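Local coordinates for protein endo-beta-1,4-glucanase (cellulase B) (Bacillus halodurans, PDB 4V2X) that hydrolyses beta-1,4-glucosidic bonds in beta-glucans, probably including xyloglucan and mixed-linkage beta-1,3-1,4-glucans, with a family 5 catalytic module followed by an Ig-like module and a CBM46 module, at residues Val110-Arg115 and Gln127-Val132; Pro120-Asp125 and Tyr172-Glu177; Glu510-Asp515 and Glu557-Phe562. All coordinates share one frame; numbering follows the deposited sequence. Where two conformers were deposited one is given.

From the N terminus, interaction 1 comes first. It closes a loop of 11 residues between 110-115 and 127-132, where a barrel loop meets the start of helix 126-141. Residues 120-125 lie inside that loop and pair onward with 172-177 on helix 165-183, so interactions 1 and 2 cross along the chain. They also touch in space: Trp112 packs on Ile124, and Arg115 O probably accepts a hydrogen bond from Asp125 N. Interaction 3 follows in series. It joins 510-515 to 557-562 across 41 residues in the C-terminal carbohydrate-binding domain. Its nearest atoms are about 36 Å from interaction 1 and about 43 Å from interaction 2.

Interaction 1 of 3, residues Val110-Arg115 and Gln127-Val132; sequences VTWENR and QFLNRV
Arg115 NH1 gives a hydrogen bond of 2.7 Å to Thr111 O, and the ring of Phe128 lies against one face of the same guanidinium, with CZ 3.5 Å from NH1. The acceptor sits near the guanidinium plane, and weak bonds from NH1 to Phe75 O and from NH2 to Ala77 O hold the group further. Arg115 runs over one face of Phe128. Its CG makes a CH-pi contact 3.6 Å from the ring centroid, almost on the ring normal, and the guanidinium is tilted 26° to the ring. The bend at chi2 (102°) carries the chain along this face. Val132 CG2, from the same helix, lies over the opposite face, toward the rim. At the ring edge, Phe128 CE2 meets Val110 CG1 at 3.6 Å. The same carbon approaches Trp112 in an offset edge-to-face pair, with planes at 90° and centroids 5.7 Å apart. Farther along, Trp112 CH2 touches Leu129 CD1 at 3.9 Å. Val110 CG2 and Val132 CG1 meet tip to tip. The indole NE1 is bonded to Asn149 O. A type II turn from Trp112 to Arg115 brings both side chains back to the helix. This is a beta-alpha loop of the family 5 (beta/alpha)8 barrel, folded onto the helix that follows it.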
loop_
_atom_site.group_PDB
_atom_site.type_symbol
_atom_site.label_atom_id
_atom_site.label_comp_id
_atom_site.label_asym_id
_atom_site.label_seq_id
_atom_site.Cartn_x
_atom_site.Cartn_y
_atom_site.Cartn_z
ATOM N N VAL A 110 26.963 -0.337 8.362
ATOM C CA VAL A 110 27.314 0.564 9.457
ATOM C C VAL A 110 26.133 0.709 10.395
ATOM O O VAL A 110 25.016 1.012 9.964
ATOM C CB VAL A 110 27.719 1.967 8.960
ATOM C CG1 VAL A 110 28.158 2.832 10.134
ATOM C CG2 VAL A 110 28.822 1.866 7.915
ATOM N N THR A 111 26.390 0.499 11.678
ATOM C CA THR A 111 25.417 0.799 12.707
ATOM C C THR A 111 25.786 2.165 13.278
ATOM O O THR A 111 26.890 2.354 13.770
ATOM C CB THR A 111 25.424 -0.272 13.794
ATOM O OG1 THR A 111 24.988 -1.515 13.224
ATOM C CG2 THR A 111 24.499 0.109 14.931
ATOM N N TRP A 112 24.859 3.113 13.191
ATOM C CA TRP A 112 25.130 4.496 13.588
ATOM C C TRP A 112 24.779 4.766 15.046
ATOM O O TRP A 112 25.445 5.558 15.696
ATOM C CB TRP A 112 24.424 5.454 12.631
ATOM C CG TRP A 112 24.856 5.214 11.219
ATOM C CD1 TRP A 112 24.223 4.440 10.292
ATOM C CD2 TRP A 112 26.043 5.703 10.591
ATOM N NE1 TRP A 112 24.934 4.425 9.117
ATOM C CE2 TRP A 112 26.055 5.199 9.271
ATOM C CE3 TRP A 112 27.107 6.511 11.017
ATOM C CZ2 TRP A 112 27.078 5.484 8.374
ATOM C CZ3 TRP A 112 28.113 6.794 10.125
ATOM C CH2 TRP A 112 28.097 6.281 8.817
ATOM N N GLU A 113 23.746 4.094 15.557
ATOM C CA GLU A 113 23.460 4.105 16.990
ATOM C C GLU A 113 24.753 3.858 17.782
ATOM O O GLU A 113 25.553 2.996 17.411
ATOM C CB GLU A 113 22.417 3.037 17.329
ATOM C CG GLU A 113 21.869 3.124 18.747
ATOM C CD GLU A 113 20.695 4.085 18.896
ATOM O OE1 GLU A 113 20.588 5.069 18.146
ATOM O OE2 GLU A 113 19.857 3.853 19.785
ATOM N N ASN A 114 24.943 4.627 18.859
ATOM C CA ASN A 114 26.166 4.615 19.702
ATOM C C ASN A 114 27.305 5.478 19.157
ATOM O O ASN A 114 28.310 5.656 19.842
ATOM C CB ASN A 114 26.712 3.201 19.988
ATOM C CG ASN A 114 25.697 2.291 20.656
ATOM O OD1 ASN A 114 25.491 1.150 20.229
ATOM N ND2 ASN A 114 25.062 2.785 21.708
ATOM N N ARG A 115 27.165 5.993 17.937
ATOM C CA ARG A 115 28.147 6.913 17.365
ATOM C C ARG A 115 27.478 8.198 16.871
ATOM O O ARG A 115 27.971 8.846 15.949
ATOM C CB ARG A 115 28.910 6.232 16.223
ATOM C CG ARG A 115 29.653 4.981 16.650
ATOM C CD ARG A 115 28.922 3.708 16.260
ATOM N NE ARG A 115 29.654 2.532 16.730
ATOM C CZ ARG A 115 29.653 1.332 16.143
ATOM N NH1 ARG A 115 28.963 1.101 15.028
ATOM N NH2 ARG A 115 30.374 0.351 16.677
ATOM N N GLN A 127 34.598 11.499 14.045
ATOM C CA GLN A 127 35.747 10.606 14.091
ATOM C C GLN A 127 35.356 9.239 13.553
ATOM O O GLN A 127 36.064 8.635 12.747
ATOM C CB GLN A 127 36.277 10.487 15.523
ATOM C CG GLN A 127 37.190 11.631 15.946
ATOM C CD GLN A 127 36.489 12.973 16.069
ATOM O OE1 GLN A 127 35.723 13.205 17.003
ATOM N NE2 GLN A 127 36.767 13.875 15.134
ATOM N N PHE A 128 34.209 8.763 14.000
ATOM C CA PHE A 128 33.660 7.512 13.493
ATOM C C PHE A 128 33.398 7.622 11.997
ATOM O O PHE A 128 33.832 6.779 11.227
ATOM C CB PHE A 128 32.386 7.167 14.235
ATOM C CG PHE A 128 31.778 5.866 13.806
ATOM C CD1 PHE A 128 32.365 4.667 14.170
ATOM C CD2 PHE A 128 30.621 5.843 13.037
ATOM C CE1 PHE A 128 31.811 3.456 13.772
ATOM C CE2 PHE A 128 30.055 4.637 12.649
ATOM C CZ PHE A 128 30.652 3.444 13.019
ATOM N N LEU A 129 32.706 8.678 11.584
ATOM C CA LEU A 129 32.450 8.906 10.164
ATOM C C LEU A 129 33.732 8.950 9.327
ATOM O O LEU A 129 33.783 8.381 8.238
ATOM C CB LEU A 129 31.622 10.182 9.957
ATOM C CG LEU A 129 31.166 10.506 8.528
ATOM C CD1 LEU A 129 30.421 9.333 7.910
ATOM C CD2 LEU A 129 30.295 11.754 8.528
ATOM N N ASN A 130 34.777 9.608 9.823
ATOM C CA ASN A 130 36.036 9.633 9.080
ATOM C C ASN A 130 36.669 8.242 8.927
ATOM O O ASN A 130 37.277 7.950 7.901
ATOM C CB ASN A 130 37.029 10.622 9.700
ATOM C CG ASN A 130 36.752 12.060 9.287
ATOM O OD1 ASN A 130 36.272 12.312 8.182
ATOM N ND2 ASN A 130 37.062 13.009 10.165
ATOM N N ARG A 131 36.518 7.387 9.930
ATOM C CA ARG A 131 37.032 6.021 9.830
ATOM C C ARG A 131 36.255 5.219 8.782
ATOM O O ARG A 131 36.854 4.507 7.980
ATOM C CB ARG A 131 36.994 5.326 11.189
ATOM C CG ARG A 131 37.916 5.962 12.218
ATOM C CD ARG A 131 38.411 4.938 13.224
ATOM N NE ARG A 131 37.309 4.324 13.967
ATOM C CZ ARG A 131 36.638 4.915 14.954
ATOM N NH1 ARG A 131 36.925 6.154 15.329
ATOM N NH2 ARG A 131 35.660 4.259 15.568
ATOM N N VAL A 132 34.929 5.357 8.782
ATOM C CA VAL A 132 34.095 4.727 7.753
ATOM C C VAL A 132 34.505 5.260 6.381
ATOM O O VAL A 132 34.732 4.504 5.437
ATOM C CB VAL A 132 32.593 4.999 7.994
ATOM C CG1 VAL A 132 31.758 4.495 6.820
ATOM C CG2 VAL A 132 32.135 4.349 9.298
#

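Interaction 2 of 3, residues Pro120-Asp125 and Tyr172-Glu177; sequences PDYPID and YRSLWE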
loop_
_atom_site.group_PDB
_atom_site.type_symbol
_atom_site.label_atom_id
_atom_site.label_comp_id
_atom_site.label_asym_id
_atom_site.label_seq_id
_atom_site.Cartn_x
_atom_site.Cartn_y
_atom_site.Cartn_z
ATOM N N PRO A 120 17.592 17.106 18.581
ATOM C CA PRO A 120 16.886 16.727 17.358
ATOM C C PRO A 120 17.796 16.466 16.150
ATOM O O PRO A 120 17.333 15.892 15.164
ATOM C CB PRO A 120 16.012 17.954 17.086
ATOM C CG PRO A 120 16.811 19.099 17.619
ATOM C CD PRO A 120 17.604 18.567 18.783
ATOM N N ASP A 121 19.063 16.878 16.221
ATOM C CA ASP A 121 19.947 16.848 15.054
ATOM C C ASP A 121 20.683 15.516 14.874
ATOM O O ASP A 121 21.122 15.214 13.774
ATOM C CB ASP A 121 20.964 17.998 15.108
ATOM C CG ASP A 121 20.305 19.377 15.046
ATOM O OD1 ASP A 121 19.256 19.519 14.381
ATOM O OD2 ASP A 121 20.848 20.326 15.655
ATOM N N TYR A 122 20.825 14.746 15.950
ATOM C CA TYR A 122 21.513 13.451 15.912
ATOM C C TYR A 122 22.857 13.498 15.174
ATOM O O TYR A 122 23.087 12.720 14.234
ATOM C CB TYR A 122 20.603 12.409 15.265
ATOM C CG TYR A 122 19.347 12.147 16.047
ATOM C CD1 TYR A 122 19.372 11.324 17.163
ATOM C CD2 TYR A 122 18.133 12.715 15.672
ATOM C CE1 TYR A 122 18.227 11.068 17.886
ATOM C CE2 TYR A 122 16.976 12.468 16.395
ATOM C CZ TYR A 122 17.031 11.641 17.498
ATOM O OH TYR A 122 15.896 11.367 18.221
ATOM N N PRO A 123 23.757 14.402 15.600
ATOM C CA PRO A 123 24.998 14.568 14.850
ATOM C C PRO A 123 25.874 13.321 14.881
ATOM O O PRO A 123 26.134 12.766 15.950
ATOM C CB PRO A 123 25.696 15.731 15.573
ATOM C CG PRO A 123 25.143 15.699 16.955
ATOM C CD PRO A 123 23.708 15.280 16.783
ATOM N N ILE A 124 26.325 12.891 13.711
ATOM C CA ILE A 124 27.176 11.715 13.625
ATOM C C ILE A 124 28.557 12.091 14.151
ATOM O O ILE A 124 29.093 13.142 13.784
ATOM C CB ILE A 124 27.267 11.180 12.182
ATOM C CG1 ILE A 124 25.892 10.685 11.723
ATOM C CG2 ILE A 124 28.297 10.057 12.096
ATOM C CD1 ILE A 124 25.787 10.436 10.234
ATOM N N ASP A 125 29.109 11.252 15.029
ATOM C CA ASP A 125 30.481 11.426 15.509
ATOM C C ASP A 125 31.406 11.564 14.303
ATOM O O ASP A 125 31.524 10.631 13.512
ATOM C CB ASP A 125 30.921 10.235 16.373
ATOM C CG ASP A 125 32.411 10.296 16.759
ATOM O OD1 ASP A 125 32.968 11.402 16.888
ATOM O OD2 ASP A 125 33.038 9.231 16.921
ATOM N N TYR A 172 15.812 9.200 11.436
ATOM C CA TYR A 172 16.153 8.595 10.144
ATOM C C TYR A 172 16.474 9.667 9.103
ATOM O O TYR A 172 17.492 9.585 8.418
ATOM C CB TYR A 172 14.979 7.730 9.692
ATOM C CG TYR A 172 15.125 6.968 8.400
ATOM C CD1 TYR A 172 15.786 5.743 8.355
ATOM C CD2 TYR A 172 14.522 7.426 7.235
ATOM C CE1 TYR A 172 15.878 5.016 7.176
ATOM C CE2 TYR A 172 14.610 6.706 6.055
ATOM C CZ TYR A 172 15.285 5.507 6.029
ATOM O OH TYR A 172 15.342 4.817 4.845
ATOM N N ARG A 173 15.606 10.675 9.001
ATOM C CA ARG A 173 15.833 11.795 8.093
ATOM C C ARG A 173 17.173 12.464 8.386
ATOM O O ARG A 173 17.950 12.729 7.474
ATOM C CB ARG A 173 14.690 12.809 8.207
ATOM C CG ARG A 173 14.936 14.147 7.529
ATOM C CD ARG A 173 13.675 14.998 7.543
ATOM N NE ARG A 173 12.779 14.652 6.448
ATOM C CZ ARG A 173 12.949 15.071 5.199
ATOM N NH1 ARG A 173 13.980 15.847 4.899
ATOM N NH2 ARG A 173 12.095 14.712 4.251
ATOM N N SER A 174 17.438 12.731 9.660
ATOM C CA SER A 174 18.679 13.403 10.036
ATOM C C SER A 174 19.913 12.618 9.593
ATOM O O SER A 174 20.863 13.188 9.060
ATOM C CB SER A 174 18.743 13.645 11.540
ATOM O OG SER A 174 19.999 14.219 11.867
ATOM N N LEU A 175 19.895 11.309 9.808
ATOM C CA LEU A 175 21.046 10.488 9.461
ATOM C C LEU A 175 21.274 10.482 7.957
ATOM O O LEU A 175 22.404 10.665 7.507
ATOM C CB LEU A 175 20.894 9.061 10.004
ATOM C CG LEU A 175 20.975 8.905 11.525
ATOM C CD1 LEU A 175 20.850 7.440 11.911
ATOM C CD2 LEU A 175 22.262 9.473 12.098
ATOM N N TRP A 176 20.208 10.308 7.177
ATOM C CA TRP A 176 20.367 10.258 5.731
ATOM C C TRP A 176 20.649 11.626 5.119
ATOM O O TRP A 176 21.325 11.707 4.105
ATOM C CB TRP A 176 19.177 9.583 5.050
ATOM C CG TRP A 176 19.368 8.096 4.996
ATOM C CD1 TRP A 176 18.557 7.142 5.525
ATOM C CD2 TRP A 176 20.480 7.405 4.413
ATOM N NE1 TRP A 176 19.083 5.893 5.291
ATOM C CE2 TRP A 176 20.265 6.030 4.610
ATOM C CE3 TRP A 176 21.630 7.819 3.730
ATOM C CZ2 TRP A 176 21.160 5.060 4.156
ATOM C CZ3 TRP A 176 22.521 6.855 3.283
ATOM C CH2 TRP A 176 22.275 5.492 3.492
ATOM N N GLU A 177 20.145 12.689 5.739
ATOM C CA GLU A 177 20.551 14.040 5.346
ATOM C C GLU A 177 22.062 14.226 5.520
ATOM O O GLU A 177 22.741 14.698 4.608
ATOM C CB GLU A 177 19.770 15.099 6.137
ATOM C CG GLU A 177 18.363 15.321 5.606
ATOM C CD GLU A 177 17.550 16.303 6.426
ATOM O OE1 GLU A 177 18.031 16.757 7.487
ATOM O OE2 GLU A 177 16.416 16.617 6.007
#
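Ser174 donates a side-chain hydrogen bond to the backbone carbonyl of Asp121. The modelled OG to O distance is 2.4 Å, which is very short, so its exact length is doubtful. OG reaches the loop because it stands anti to the Ser174 backbone N (chi1 176°). A second polar grip comes from Gln178, one turn farther along the same helix. Its NE2 donates to Tyr122 O and its OE1 accepts from Ile124 N, so one amide holds two backbone groups of the loop. NE2 is also weakly bonded to Ser174 OG, which ties the two grips together.

Both segments belong to the family 5 (beta/alpha)8 barrel. The contact ties the loop between strand 105-108 and helix 126-141 to helix 165-183, which comes after strand 145-149 and the short helix 153-158. Asp125 ends the loop as the N-cap of helix 126-141, its side chain capping a backbone N just past the loop.

The apolar part is small. Leu175 CD2 does the touching: it meets Ile124 CG1 at 3.8 Å, the two side chains crossing at a slant. Leu175 also packs on Trp157.

Two looser van der Waals approaches run to oxygens. Leu175 CD2 lies 4.0 Å from Tyr122 O, and Tyr122 CB sits 3.9 Å from Ser174 OG. The Tyr122 side chain also touches Lys171.

Interaction 3 of 3, residues Glu510-Asp515 and Glu557-Phe562; sequences EAVYVD and EVRLTF
This is an antiparallel strand pairing at one margin of the large sheet in the carbohydrate-binding domain. Strand 506-513 is one of the two outermost strands of this sheet within the chain, and 556-564 is its neighbour. Glu510 with Thr561 and Val512 with Arg559 are hydrogen-bonded pairs, each joined by two backbone bonds. The shorter bond of the second pair, Arg559 N to Val512 O, measures 2.8 Å. Ala511 with Leu560, between them, and Tyr513 with Val558, beyond the second, are non-hydrogen-bonded pairs. Past the strand end, Val514 N still donates to Glu557 O at 3.1 Å. A water accepts from Asp515 N and donates to that same carbonyl.

On the face bearing Ala511, Tyr513, Val558 and Leu560, Tyr513 CD1 packs at 3.5 Å on Val558 CG2. Ala511 CB touches Leu560 CD2 at 3.6 Å. Tyr513 OH bonds to Arg554 N.

On the other face, Arg559 bends at chi3 (56°), which lays its guanidinium over Val512 CG2, with NH2 at 3.5 Å from that methyl. Glu510 runs alongside Thr561. Its carboxylate bonds to Ser526 and His563.

At the exposed end, Val514 CG1 lies 3.8 Å from Glu557 CG. An alanine in place of Glu557 would remove CG and the carboxylate, and the Val514 methyls would probably lose most of the side-chain packing from this residue, leaving a gap beside CG1.

Strand 569-577 flanks strand 556-564 on its other side. Leu560 reaches Leu545 of strand 542-545, and the loop residues Ala519 and Ser526 bond to the outer edge at Ala511.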
loop_
_atom_site.group_PDB
_atom_site.type_symbol
_atom_site.label_atom_id
_atom_site.label_comp_id
_atom_site.label_asym_id
_atom_site.label_seq_id
_atom_site.Cartn_x
_atom_site.Cartn_y
_atom_site.Cartn_z
ATOM N N GLU A 510 19.041 -37.276 17.813
ATOM C CA GLU A 510 17.631 -37.266 18.173
ATOM C C GLU A 510 17.463 -37.362 19.679
ATOM O O GLU A 510 18.290 -37.965 20.363
ATOM C CB GLU A 510 16.895 -38.448 17.539
ATOM C CG GLU A 510 16.832 -38.423 16.030
ATOM C CD GLU A 510 16.057 -39.597 15.502
ATOM O OE1 GLU A 510 14.815 -39.510 15.464
ATOM O OE2 GLU A 510 16.704 -40.606 15.148
ATOM N N ALA A 511 16.383 -36.780 20.180
ATOM C CA ALA A 511 16.012 -36.882 21.592
ATOM C C ALA A 511 14.502 -37.060 21.693
ATOM O O ALA A 511 13.738 -36.208 21.226
ATOM C CB ALA A 511 16.466 -35.642 22.358
ATOM N N VAL A 512 14.081 -38.184 22.272
ATOM C CA VAL A 512 12.660 -38.475 22.480
ATOM C C VAL A 512 12.460 -38.969 23.905
ATOM O O VAL A 512 13.348 -39.602 24.473
ATOM C CB VAL A 512 12.123 -39.527 21.479
ATOM C CG1 VAL A 512 12.361 -39.073 20.044
ATOM C CG2 VAL A 512 12.757 -40.893 21.709
ATOM N N TYR A 513 11.301 -38.677 24.489
ATOM C CA TYR A 513 10.952 -39.249 25.779
ATOM C C TYR A 513 10.637 -40.712 25.540
ATOM O O TYR A 513 9.968 -41.030 24.560
ATOM C CB TYR A 513 9.752 -38.524 26.388
ATOM C CG TYR A 513 10.079 -37.099 26.765
ATOM C CD1 TYR A 513 10.911 -36.828 27.847
ATOM C CD2 TYR A 513 9.589 -36.029 26.028
ATOM C CE1 TYR A 513 11.230 -35.526 28.193
ATOM C CE2 TYR A 513 9.908 -34.722 26.366
ATOM C CZ TYR A 513 10.733 -34.481 27.453
ATOM O OH TYR A 513 11.064 -33.193 27.801
ATOM N N VAL A 514 11.118 -41.598 26.409
ATOM C CA VAL A 514 10.866 -43.034 26.224
ATOM C C VAL A 514 9.359 -43.336 26.255
ATOM O O VAL A 514 8.911 -44.268 25.594
ATOM C CB VAL A 514 11.625 -43.927 27.241
ATOM C CG1 VAL A 514 13.126 -43.740 27.104
ATOM C CG2 VAL A 514 11.183 -43.667 28.673
ATOM N N ASP A 515 8.606 -42.532 27.008
ATOM C CA ASP A 515 7.142 -42.642 27.111
ATOM C C ASP A 515 6.382 -42.071 25.911
ATOM O O ASP A 515 5.167 -42.245 25.810
ATOM C CB ASP A 515 6.631 -41.891 28.350
ATOM C CG ASP A 515 7.037 -42.533 29.652
ATOM O OD1 ASP A 515 7.462 -43.707 29.660
ATOM O OD2 ASP A 515 6.915 -41.844 30.685
ATOM N N GLU A 557 12.906 -39.873 31.567
ATOM C CA GLU A 557 13.873 -40.659 30.817
ATOM C C GLU A 557 13.766 -40.334 29.338
ATOM O O GLU A 557 12.681 -40.362 28.762
ATOM C CB GLU A 557 13.642 -42.147 31.047
ATOM C CG GLU A 557 14.744 -43.020 30.467
ATOM C CD GLU A 557 14.592 -44.480 30.825
ATOM O OE1 GLU A 557 14.170 -44.769 31.960
ATOM O OE2 GLU A 557 14.899 -45.340 29.968
ATOM N N VAL A 558 14.911 -40.027 28.743
ATOM C CA VAL A 558 14.995 -39.604 27.350
ATOM C C VAL A 558 15.951 -40.532 26.611
ATOM O O VAL A 558 17.049 -40.833 27.098
ATOM C CB VAL A 558 15.482 -38.147 27.271
ATOM C CG1 VAL A 558 15.933 -37.768 25.862
ATOM C CG2 VAL A 558 14.379 -37.216 27.766
ATOM N N ARG A 559 15.535 -40.981 25.431
ATOM C CA ARG A 559 16.397 -41.773 24.567
ATOM C C ARG A 559 17.036 -40.863 23.537
ATOM O O ARG A 559 16.343 -40.141 22.813
ATOM C CB ARG A 559 15.620 -42.891 23.859
ATOM C CG ARG A 559 16.508 -43.792 23.011
ATOM C CD ARG A 559 15.727 -44.962 22.417
ATOM N NE ARG A 559 14.582 -44.510 21.622
ATOM C CZ ARG A 559 14.648 -44.021 20.379
ATOM N NH1 ARG A 559 15.813 -43.909 19.744
ATOM N NH2 ARG A 559 13.535 -43.637 19.762
ATOM N N LEU A 560 18.364 -40.887 23.492
ATOM C CA LEU A 560 19.124 -40.155 22.498
ATOM C C LEU A 560 19.568 -41.121 21.413
ATOM O O LEU A 560 19.872 -42.280 21.696
ATOM C CB LEU A 560 20.353 -39.512 23.136
ATOM C CG LEU A 560 20.101 -38.575 24.312
ATOM C CD1 LEU A 560 21.425 -38.044 24.834
ATOM C CD2 LEU A 560 19.184 -37.430 23.921
ATOM N N THR A 561 19.604 -40.645 20.176
ATOM C CA THR A 561 20.134 -41.435 19.075
ATOM C C THR A 561 21.125 -40.567 18.313
ATOM O O THR A 561 20.763 -39.530 17.759
ATOM C CB THR A 561 19.023 -41.929 18.136
ATOM O OG1 THR A 561 18.030 -42.634 18.894
ATOM C CG2 THR A 561 19.598 -42.844 17.050
ATOM N N PHE A 562 22.381 -40.993 18.321
ATOM C CA PHE A 562 23.441 -40.286 17.640
ATOM C C PHE A 562 23.668 -40.937 16.293
ATOM O O PHE A 562 23.901 -42.140 16.216
ATOM C CB PHE A 562 24.714 -40.309 18.479
ATOM C CG PHE A 562 24.583 -39.565 19.770
ATOM C CD1 PHE A 562 24.100 -40.197 20.902
ATOM C CD2 PHE A 562 24.928 -38.223 19.847
ATOM C CE1 PHE A 562 23.967 -39.502 22.094
ATOM C CE2 PHE A 562 24.803 -37.526 21.030
ATOM C CZ PHE A 562 24.323 -38.167 22.159
HETATM O O HOH W 1 9.552 -40.527 29.368
#